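Local coordinates for protein rRNA adenine N-6-methyltransferase (Saccharopolyspora erythraea, PDB 6NVM) that dimethylates N6 of one adenine in 23S rRNA with S-adenosyl-L-methionine as methyl donor, lowering ribosomal affinity for macrolide, lincosamide and streptogramin B antibiotics, at residues A[98-103]-A[122-127]; A[72-77]-A[136-141]; A[83-88]-A[110-115]. All blocks are in the same frame, centred on the assembly; numbering follows the deposited sequence. Where two conformers were deposited one is given.

Contact 1: residues A[98-103]-A[122-127]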
loop_
_atom_site.group_PDB
_atom_site.type_symbol
_atom_site.label_atom_id
_atom_site.label_comp_id
_atom_site.label_asym_id
_atom_site.label_seq_id
_atom_site.Cartn_x
_atom_site.Cartn_y
_atom_site.Cartn_z
ATOM N N TYR A 98 -8.094 -0.759 16.407
ATOM C CA TYR A 98 -9.183 -1.703 16.223
ATOM C C TYR A 98 -8.786 -3.100 16.680
ATOM O O TYR A 98 -7.774 -3.648 16.232
ATOM C CB TYR A 98 -9.614 -1.731 14.754
ATOM C CG TYR A 98 -10.402 -0.501 14.388
ATOM C CD1 TYR A 98 -9.762 0.711 14.150
ATOM C CD2 TYR A 98 -11.787 -0.537 14.316
ATOM C CE1 TYR A 98 -10.480 1.845 13.840
ATOM C CE2 TYR A 98 -12.516 0.598 14.006
ATOM C CZ TYR A 98 -11.856 1.782 13.767
ATOM O OH TYR A 98 -12.563 2.916 13.454
ATOM N N GLU A 99 -9.599 -3.680 17.559
ATOM C CA GLU A 99 -9.415 -5.054 18.009
ATOM C C GLU A 99 -10.755 -5.768 17.918
ATOM O O GLU A 99 -11.702 -5.408 18.621
ATOM C CB GLU A 99 -8.866 -5.093 19.436
ATOM C CG GLU A 99 -8.823 -6.483 20.043
ATOM C CD GLU A 99 -8.171 -7.485 19.117
ATOM O OE1 GLU A 99 -6.989 -7.281 18.762
ATOM O OE2 GLU A 99 -8.840 -8.464 18.729
ATOM N N ILE A 100 -10.836 -6.780 17.049
ATOM C CA ILE A 100 -12.124 -7.410 16.778
ATOM C C ILE A 100 -12.574 -8.295 17.937
ATOM O O ILE A 100 -13.781 -8.486 18.142
ATOM C CB ILE A 100 -12.049 -8.206 15.460
ATOM C CG1 ILE A 100 -13.452 -8.585 14.986
ATOM C CG2 ILE A 100 -11.185 -9.449 15.634
ATOM C CD1 ILE A 100 -13.488 -9.186 13.582
ATOM N N ASP A 101 -11.639 -8.855 18.705
ATOM C CA ASP A 101 -11.990 -9.789 19.780
ATOM C C ASP A 101 -12.396 -9.021 21.037
ATOM O O ASP A 101 -11.589 -8.241 21.561
ATOM C CB ASP A 101 -10.820 -10.718 20.083
ATOM C CG ASP A 101 -11.177 -11.803 21.090
ATOM O OD1 ASP A 101 -11.289 -11.502 22.293
ATOM O OD2 ASP A 101 -11.371 -12.962 20.670
ATOM N N PRO A 102 -13.611 -9.214 21.561
ATOM C CA PRO A 102 -14.045 -8.378 22.697
ATOM C C PRO A 102 -13.180 -8.521 23.936
ATOM O O PRO A 102 -12.932 -7.524 24.623
ATOM C CB PRO A 102 -15.489 -8.845 22.948
ATOM C CG PRO A 102 -15.586 -10.181 22.296
ATOM C CD PRO A 102 -14.659 -10.156 21.134
ATOM N N ARG A 103 -12.724 -9.733 24.262
ATOM C CA ARG A 103 -11.879 -9.902 25.442
ATOM C C ARG A 103 -10.537 -9.208 25.256
ATOM O O ARG A 103 -10.049 -8.525 26.169
ATOM C CB ARG A 103 -11.673 -11.387 25.736
ATOM C CG ARG A 103 -10.889 -11.659 27.011
ATOM C CD ARG A 103 -10.596 -13.141 27.193
ATOM N NE ARG A 103 -9.736 -13.666 26.134
ATOM C CZ ARG A 103 -8.410 -13.563 26.117
ATOM N NH1 ARG A 103 -7.768 -12.949 27.103
ATOM N NH2 ARG A 103 -7.720 -14.074 25.106
ATOM N N ASN A 122 -13.693 -1.924 19.614
ATOM C CA ASN A 122 -13.963 -3.355 19.507
ATOM C C ASN A 122 -14.797 -3.571 18.252
ATOM O O ASN A 122 -16.028 -3.608 18.293
ATOM C CB ASN A 122 -14.665 -3.864 20.759
ATOM C CG ASN A 122 -15.075 -5.320 20.662
ATOM O OD1 ASN A 122 -16.084 -5.720 21.239
ATOM N ND2 ASN A 122 -14.302 -6.120 19.934
ATOM N N ALA A 123 -14.118 -3.719 17.120
ATOM C CA ALA A 123 -14.805 -3.850 15.842
ATOM C C ALA A 123 -13.840 -4.398 14.806
ATOM O O ALA A 123 -12.620 -4.356 14.980
ATOM C CB ALA A 123 -15.370 -2.507 15.362
ATOM N N ASP A 124 -14.423 -4.892 13.718
ATOM C CA ASP A 124 -13.688 -5.319 12.535
ATOM C C ASP A 124 -13.258 -4.096 11.730
ATOM O O ASP A 124 -14.104 -3.350 11.220
ATOM C CB ASP A 124 -14.582 -6.238 11.704
ATOM C CG ASP A 124 -13.891 -6.817 10.481
ATOM O OD1 ASP A 124 -12.767 -6.404 10.131
ATOM O OD2 ASP A 124 -14.513 -7.701 9.855
ATOM N N PHE A 125 -11.944 -3.897 11.602
ATOM C CA PHE A 125 -11.444 -2.730 10.884
ATOM C C PHE A 125 -11.954 -2.679 9.452
ATOM O O PHE A 125 -12.110 -1.589 8.886
ATOM C CB PHE A 125 -9.916 -2.715 10.872
ATOM C CG PHE A 125 -9.347 -1.565 10.094
ATOM C CD1 PHE A 125 -9.311 -0.297 10.643
ATOM C CD2 PHE A 125 -8.901 -1.739 8.799
ATOM C CE1 PHE A 125 -8.817 0.781 9.921
ATOM C CE2 PHE A 125 -8.395 -0.664 8.075
ATOM C CZ PHE A 125 -8.361 0.589 8.632
ATOM N N LEU A 126 -12.202 -3.836 8.843
ATOM C CA LEU A 126 -12.509 -3.856 7.418
ATOM C C LEU A 126 -13.850 -3.215 7.092
ATOM O O LEU A 126 -14.072 -2.842 5.935
ATOM C CB LEU A 126 -12.462 -5.292 6.900
ATOM C CG LEU A 126 -11.055 -5.804 6.581
ATOM C CD1 LEU A 126 -11.094 -7.292 6.229
ATOM C CD2 LEU A 126 -10.427 -5.008 5.438
ATOM N N THR A 127 -14.742 -3.077 8.070
ATOM C CA THR A 127 -16.017 -2.397 7.872
ATOM C C THR A 127 -16.027 -0.995 8.470
ATOM O O THR A 127 -17.084 -0.354 8.504
ATOM C CB THR A 127 -17.164 -3.216 8.472
ATOM O OG1 THR A 127 -16.991 -3.326 9.894
ATOM C CG2 THR A 127 -17.214 -4.603 7.855
#
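Y98 and F125 form an edge-to-face aromatic contact, and N122 is hydrogen-bonded to the opposing loop, where two loops meet near the surface at the C-terminal ends of parallel strands 94-98 and 118-121. F125 presents its edge, and its CD1 lies 3.7 Å from CD1 of Y98, over the rim of that ring's face. The planes are 76° apart. The edge of the Y98 ring faces O of A123. F125 CG stands anti to its own backbone N (chi1 178°), which carries the ring inward, where it also meets W152 and F137.

At the other end, N122 reaches across the first loop. Its ND2 gives a straight hydrogen bond to O of E99 at 3.0 Å, with the acceptor in the plane of the amide. The same ND2 makes a weak, bent bond to O of I100. The backbone N of A123 adds a weak bond to O of E99. The straight bond, helped by the weak one to I100, sets the amide beside the start of helix 102-111, with N122 OD1 3.6 Å from CB of P102. Between the two ends, I100 CD1 packs on CB of D124 at 3.7 Å, the side chains lying alongside each other.

E99 OE2 accepts from N of D101 at 2.8 Å through its anti lone pair. D101 in turn caps helix 102-111 at N of L104. D124 OD1 accepts from N of L126, an Asx turn. E99 and D124 are predicted S-adenosyl-L-methionine ligands, and acidic residues in loops after successive strands are characteristic of the cofactor site in the Rossmann-like class I methyltransferase fold.

Contact 2: residues A[72-77]-A[136-141]; sequences LPVLEA and AFVGAI
V74 and V138 meet on one face of a parallel strand pair, while A77 and F137 meet on the other. The two valines sit obliquely to each other, with V74 CG1 4.1 Å from V138 CG2. With V74 CG1 trans to its own N (chi1 176°), this methyl also comes within 3.7 Å of O of A136. On this same face, A136 CB takes the methyl CD2 of L72 at 4.0 Å. E76 points this way too, and its CG rests against O of V138 at 3.5 Å.

On the opposite face, the F137 ring leans over the neighbouring strand. Its CE1 meets CB of A77 at 3.8 Å, and this methyl lies at the ring edge, near its plane. CD1 of the ring lies 3.5 Å from O of L75. G139, paired with A77, has no side chain, and the F137 ring lies beside it on this face.

Five backbone hydrogen bonds join the strands. The bond from V138 N to O of L75 is 2.9 Å long and nearly straight. The last, from A140 N to O of A77, stretches to 3.3 Å, its donor tilted 29° from the carbonyl plane. A140 is a predicted S-adenosyl-L-methionine ligand, so this end of the strand pair probably lies at the cofactor site.

These are the central parallel strands of the Rossmann-like sheet, flanked by strands 94-98 and 159-167. Helix 83-89 covers the valine face with L84 and L88. There, buried E76 OE1 is bonded to both T85 and S97. Helix 146-155 covers the other face, placing W152 on L75 and I149 and C153 on F137.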
loop_
_atom_site.group_PDB
_atom_site.type_symbol
_atom_site.label_atom_id
_atom_site.label_comp_id
_atom_site.label_asym_id
_atom_site.label_seq_id
_atom_site.Cartn_x
_atom_site.Cartn_y
_atom_site.Cartn_z
ATOM N N LEU A 72 -1.944 15.011 13.281
ATOM C CA LEU A 72 -2.423 13.961 12.383
ATOM C C LEU A 72 -2.939 12.762 13.169
ATOM O O LEU A 72 -2.162 12.150 13.917
ATOM C CB LEU A 72 -1.297 13.526 11.448
ATOM C CG LEU A 72 -1.664 12.534 10.345
ATOM C CD1 LEU A 72 -2.542 13.202 9.311
ATOM C CD2 LEU A 72 -0.406 11.970 9.710
ATOM N N PRO A 73 -4.199 12.355 13.014
ATOM C CA PRO A 73 -4.671 11.146 13.692
ATOM C C PRO A 73 -4.267 9.878 12.946
ATOM O O PRO A 73 -4.015 9.882 11.741
ATOM C CB PRO A 73 -6.193 11.326 13.695
ATOM C CG PRO A 73 -6.464 12.087 12.434
ATOM C CD PRO A 73 -5.279 13.012 12.253
ATOM N N VAL A 74 -4.204 8.781 13.700
ATOM C CA VAL A 74 -3.794 7.480 13.186
ATOM C C VAL A 74 -4.903 6.474 13.450
ATOM O O VAL A 74 -5.503 6.469 14.531
ATOM C CB VAL A 74 -2.477 7.006 13.840
ATOM C CG1 VAL A 74 -2.110 5.590 13.372
ATOM C CG2 VAL A 74 -1.355 7.981 13.540
ATOM N N LEU A 75 -5.172 5.622 12.465
ATOM C CA LEU A 75 -5.973 4.422 12.665
ATOM C C LEU A 75 -5.049 3.212 12.630
ATOM O O LEU A 75 -4.161 3.127 11.776
ATOM C CB LEU A 75 -7.067 4.288 11.599
ATOM C CG LEU A 75 -8.382 5.011 11.892
ATOM C CD1 LEU A 75 -8.173 6.506 12.022
ATOM C CD2 LEU A 75 -9.410 4.705 10.803
ATOM N N GLU A 76 -5.249 2.283 13.569
ATOM C CA GLU A 76 -4.407 1.099 13.669
ATOM C C GLU A 76 -5.253 -0.165 13.636
ATOM O O GLU A 76 -6.313 -0.234 14.265
ATOM C CB GLU A 76 -3.553 1.103 14.955
ATOM C CG GLU A 76 -2.622 -0.102 15.051
ATOM C CD GLU A 76 -1.894 -0.202 16.379
ATOM O OE1 GLU A 76 -2.392 0.355 17.380
ATOM O OE2 GLU A 76 -0.819 -0.839 16.417
ATOM N N ALA A 77 -4.761 -1.169 12.917
ATOM C CA ALA A 77 -5.370 -2.489 12.876
ATOM C C ALA A 77 -4.324 -3.526 13.257
ATOM O O ALA A 77 -3.122 -3.326 13.045
ATOM C CB ALA A 77 -5.948 -2.799 11.481
ATOM N N ALA A 136 -3.408 8.867 8.959
ATOM C CA ALA A 136 -2.490 7.809 8.582
ATOM C C ALA A 136 -3.012 6.479 9.103
ATOM O O ALA A 136 -3.663 6.417 10.149
ATOM C CB ALA A 136 -1.084 8.069 9.134
ATOM N N PHE A 137 -2.732 5.414 8.354
ATOM C CA PHE A 137 -3.037 4.056 8.777
ATOM C C PHE A 137 -1.742 3.327 9.090
ATOM O O PHE A 137 -0.764 3.448 8.348
ATOM C CB PHE A 137 -3.797 3.281 7.693
ATOM C CG PHE A 137 -3.933 1.823 7.997
ATOM C CD1 PHE A 137 -4.937 1.372 8.837
ATOM C CD2 PHE A 137 -3.044 0.905 7.477
ATOM C CE1 PHE A 137 -5.068 0.031 9.136
ATOM C CE2 PHE A 137 -3.173 -0.449 7.770
ATOM C CZ PHE A 137 -4.188 -0.881 8.600
ATOM N N VAL A 138 -1.743 2.574 10.187
ATOM C CA VAL A 138 -0.644 1.677 10.535
ATOM C C VAL A 138 -1.244 0.330 10.900
ATOM O O VAL A 138 -2.252 0.270 11.611
ATOM C CB VAL A 138 0.199 2.227 11.706
ATOM C CG1 VAL A 138 1.307 1.255 12.070
ATOM C CG2 VAL A 138 0.781 3.576 11.354
ATOM N N GLY A 139 -0.635 -0.757 10.442
ATOM C CA GLY A 139 -1.219 -2.056 10.720
ATOM C C GLY A 139 -0.246 -3.199 10.569
ATOM O O GLY A 139 0.643 -3.181 9.711
ATOM N N ALA A 140 -0.426 -4.202 11.426
ATOM C CA ALA A 140 0.162 -5.527 11.253
ATOM C C ALA A 140 -0.954 -6.426 10.746
ATOM O O ALA A 140 -1.923 -6.684 11.464
ATOM C CB ALA A 140 0.745 -6.055 12.563
ATOM N N ILE A 141 -0.832 -6.888 9.511
ATOM C CA ILE A 141 -1.955 -7.458 8.776
ATOM C C ILE A 141 -1.803 -8.974 8.737
ATOM O O ILE A 141 -0.770 -9.466 8.256
ATOM C CB ILE A 141 -2.039 -6.883 7.358
ATOM C CG1 ILE A 141 -1.851 -5.361 7.387
ATOM C CG2 ILE A 141 -3.371 -7.247 6.740
ATOM C CD1 ILE A 141 -2.792 -4.628 8.326
#

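Contact 3: residues A[83-88]-A[110-115]; sequences LLTREL and EKLSGH
T85 opens the contact from helix 83-89, setting its methyl against L112 just after helix 102-111. Its CG2 lies 3.9 Å from CD1 of L112, and the two side chains cross at about a right angle. T85 CG2 is anti to the backbone N, while OG1 is turned beside that N (chi1 -43°). The methyl thus faces L112, and the hydroxyl turns to E76 of strand 73-77. I118 of strand 118-121 touches both T85 and L112, so this apolar patch lies on the sheet.

R86 follows and carries most of the contact. Its chain is extended from CG to NE and runs past L112 and H115, which meet it from directions about at right angles. R86 CG touches CD2 of L112 at 3.8 Å and CE1 of H115 at 3.9 Å. The same leucine methyl also lies over one face of the guanidinium, 3.7 Å above its plane and toward the rim. Here helix 83-89 packs against the turn that follows the next helix, 102-111, on one side of the Rossmann-like sheet, in successive beta-alpha units.

The polar end of R86 reaches K111 through water. R86 NH2 gives a hydrogen bond to the water at 2.9 Å, and the water donates to the backbone O of K111 at 2.6 Å. The water lies at the guanidinium edge, in its plane. In one of its two conformers, K111 NZ makes a salt bridge with E81. H115 crosses the arginine at about a right angle, its ring plane 83° from the guanidinium. A type I turn from L112 to H115 brings the imidazole back to R86, and H115 N closes it on O of L112 at 3.0 Å. Before it, O of E110 accepts from both N and OG of S113.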
loop_
_atom_site.group_PDB
_atom_site.type_symbol
_atom_site.label_atom_id
_atom_site.label_comp_id
_atom_site.label_asym_id
_atom_site.label_seq_id
_atom_site.Cartn_x
_atom_site.Cartn_y
_atom_site.Cartn_z
ATOM N N LEU A 83 2.412 -2.307 22.126
ATOM C CA LEU A 83 3.639 -1.526 22.244
ATOM C C LEU A 83 3.771 -0.554 21.078
ATOM O O LEU A 83 4.084 0.627 21.270
ATOM C CB LEU A 83 4.859 -2.443 22.321
ATOM C CG LEU A 83 6.217 -1.730 22.316
ATOM C CD1 LEU A 83 6.338 -0.691 23.437
ATOM C CD2 LEU A 83 7.345 -2.744 22.410
ATOM N N LEU A 84 3.519 -1.027 19.857
ATOM C CA LEU A 84 3.506 -0.118 18.718
ATOM C C LEU A 84 2.496 1.002 18.934
ATOM O O LEU A 84 2.764 2.163 18.603
ATOM C CB LEU A 84 3.196 -0.888 17.434
ATOM C CG LEU A 84 2.964 -0.050 16.174
ATOM C CD1 LEU A 84 4.159 0.838 15.890
ATOM C CD2 LEU A 84 2.657 -0.957 14.984
ATOM N N THR A 85 1.325 0.672 19.482
ATOM C CA THR A 85 0.306 1.692 19.713
ATOM C C THR A 85 0.848 2.825 20.579
ATOM O O THR A 85 0.562 4.002 20.329
ATOM C CB THR A 85 -0.922 1.063 20.374
ATOM O OG1 THR A 85 -1.228 -0.187 19.739
ATOM C CG2 THR A 85 -2.116 1.997 20.268
ATOM N N ARG A 86 1.626 2.485 21.606
ATOM C CA ARG A 86 2.221 3.507 22.470
ATOM C C ARG A 86 3.156 4.417 21.684
ATOM O O ARG A 86 3.155 5.643 21.867
ATOM C CB ARG A 86 2.990 2.844 23.611
ATOM C CG ARG A 86 2.158 1.952 24.530
ATOM C CD ARG A 86 3.065 1.141 25.460
ATOM N NE ARG A 86 2.362 0.029 26.104
ATOM C CZ ARG A 86 1.868 0.045 27.336
ATOM N NH1 ARG A 86 1.996 1.118 28.110
ATOM N NH2 ARG A 86 1.254 -1.032 27.808
ATOM N N GLU A 87 3.969 3.834 20.804
ATOM C CA GLU A 87 4.931 4.635 20.060
ATOM C C GLU A 87 4.253 5.495 19.002
ATOM O O GLU A 87 4.715 6.610 18.727
ATOM C CB GLU A 87 5.995 3.718 19.463
ATOM C CG GLU A 87 6.720 2.969 20.581
ATOM C CD GLU A 87 8.017 2.324 20.160
ATOM O OE1 GLU A 87 8.566 2.707 19.102
ATOM O OE2 GLU A 87 8.484 1.430 20.906
ATOM N N LEU A 88 3.146 5.021 18.425
ATOM C CA LEU A 88 2.357 5.865 17.540
ATOM C C LEU A 88 1.727 7.025 18.300
ATOM O O LEU A 88 1.706 8.160 17.806
ATOM C CB LEU A 88 1.264 5.043 16.863
ATOM C CG LEU A 88 1.710 3.836 16.050
ATOM C CD1 LEU A 88 0.492 3.035 15.613
ATOM C CD2 LEU A 88 2.535 4.278 14.860
ATOM N N GLU A 110 -7.488 -1.417 28.803
ATOM C CA GLU A 110 -6.951 -1.193 30.144
ATOM C C GLU A 110 -5.434 -1.045 30.115
ATOM O O GLU A 110 -4.875 -0.184 30.805
ATOM C CB GLU A 110 -7.360 -2.340 31.072
ATOM C CG GLU A 110 -6.921 -2.166 32.528
ATOM C CD GLU A 110 -7.516 -0.927 33.185
ATOM O OE1 GLU A 110 -8.620 -0.502 32.778
ATOM O OE2 GLU A 110 -6.871 -0.375 34.107
ATOM N N LYS A 111 -4.746 -1.882 29.331
ATOM C CA LYS A 111 -3.291 -1.790 29.241
ATOM C C LYS A 111 -2.842 -0.403 28.798
ATOM O O LYS A 111 -1.806 0.097 29.255
ATOM C CB LYS A 111 -2.752 -2.841 28.270
ATOM C CG LYS A 111 -2.553 -4.214 28.877
ATOM C CD LYS A 111 -2.243 -5.267 27.818
ATOM C CE LYS A 111 -0.980 -4.935 27.043
ATOM N NZ LYS A 111 -0.578 -6.030 26.115
ATOM N N LEU A 112 -3.598 0.233 27.906
ATOM C CA LEU A 112 -3.197 1.501 27.313
ATOM C C LEU A 112 -3.870 2.709 27.956
ATOM O O LEU A 112 -3.750 3.823 27.433
ATOM C CB LEU A 112 -3.491 1.481 25.811
ATOM C CG LEU A 112 -2.807 0.345 25.045
ATOM C CD1 LEU A 112 -3.268 0.300 23.589
ATOM C CD2 LEU A 112 -1.288 0.471 25.130
ATOM N N SER A 113 -4.558 2.523 29.081
ATOM C CA SER A 113 -5.357 3.601 29.653
ATOM C C SER A 113 -4.505 4.753 30.173
ATOM O O SER A 113 -5.044 5.838 30.408
ATOM C CB SER A 113 -6.241 3.063 30.779
ATOM O OG SER A 113 -5.461 2.491 31.812
ATOM N N GLY A 114 -3.199 4.548 30.360
ATOM C CA GLY A 114 -2.307 5.635 30.711
ATOM C C GLY A 114 -1.963 6.571 29.573
ATOM O O GLY A 114 -1.190 7.514 29.771
ATOM N N HIS A 115 -2.508 6.333 28.380
ATOM C CA HIS A 115 -2.312 7.209 27.227
ATOM C C HIS A 115 -3.645 7.845 26.855
ATOM O O HIS A 115 -4.463 7.208 26.171
ATOM C CB HIS A 115 -1.750 6.429 26.038
ATOM C CG HIS A 115 -0.316 6.050 26.199
ATOM N ND1 HIS A 115 0.085 4.995 26.986
ATOM C CD2 HIS A 115 0.813 6.597 25.692
ATOM C CE1 HIS A 115 1.401 4.905 26.955
ATOM N NE2 HIS A 115 1.867 5.862 26.175
HETATM O O HOH W 1 0.265 -0.800 30.524
#

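Contact 2 is the buried one, contact 1 lies at the surface, and contact 3 is partly buried at the helical layer. Along the chain, contacts 1 and 3 are both nested within the loop closed by contact 2. Contact 2 is held by regular strand bonds, contact 1 by an asparagine side chain and two rings, and contact 3 by apolar packing and a water bridge. Contacts 1 and 3 use opposite ends of helix 102-111 and do not touch. Both touch contact 2: F125 packs on F137 and A77, while contact 3 is tied to contact 2 through T85 and E76.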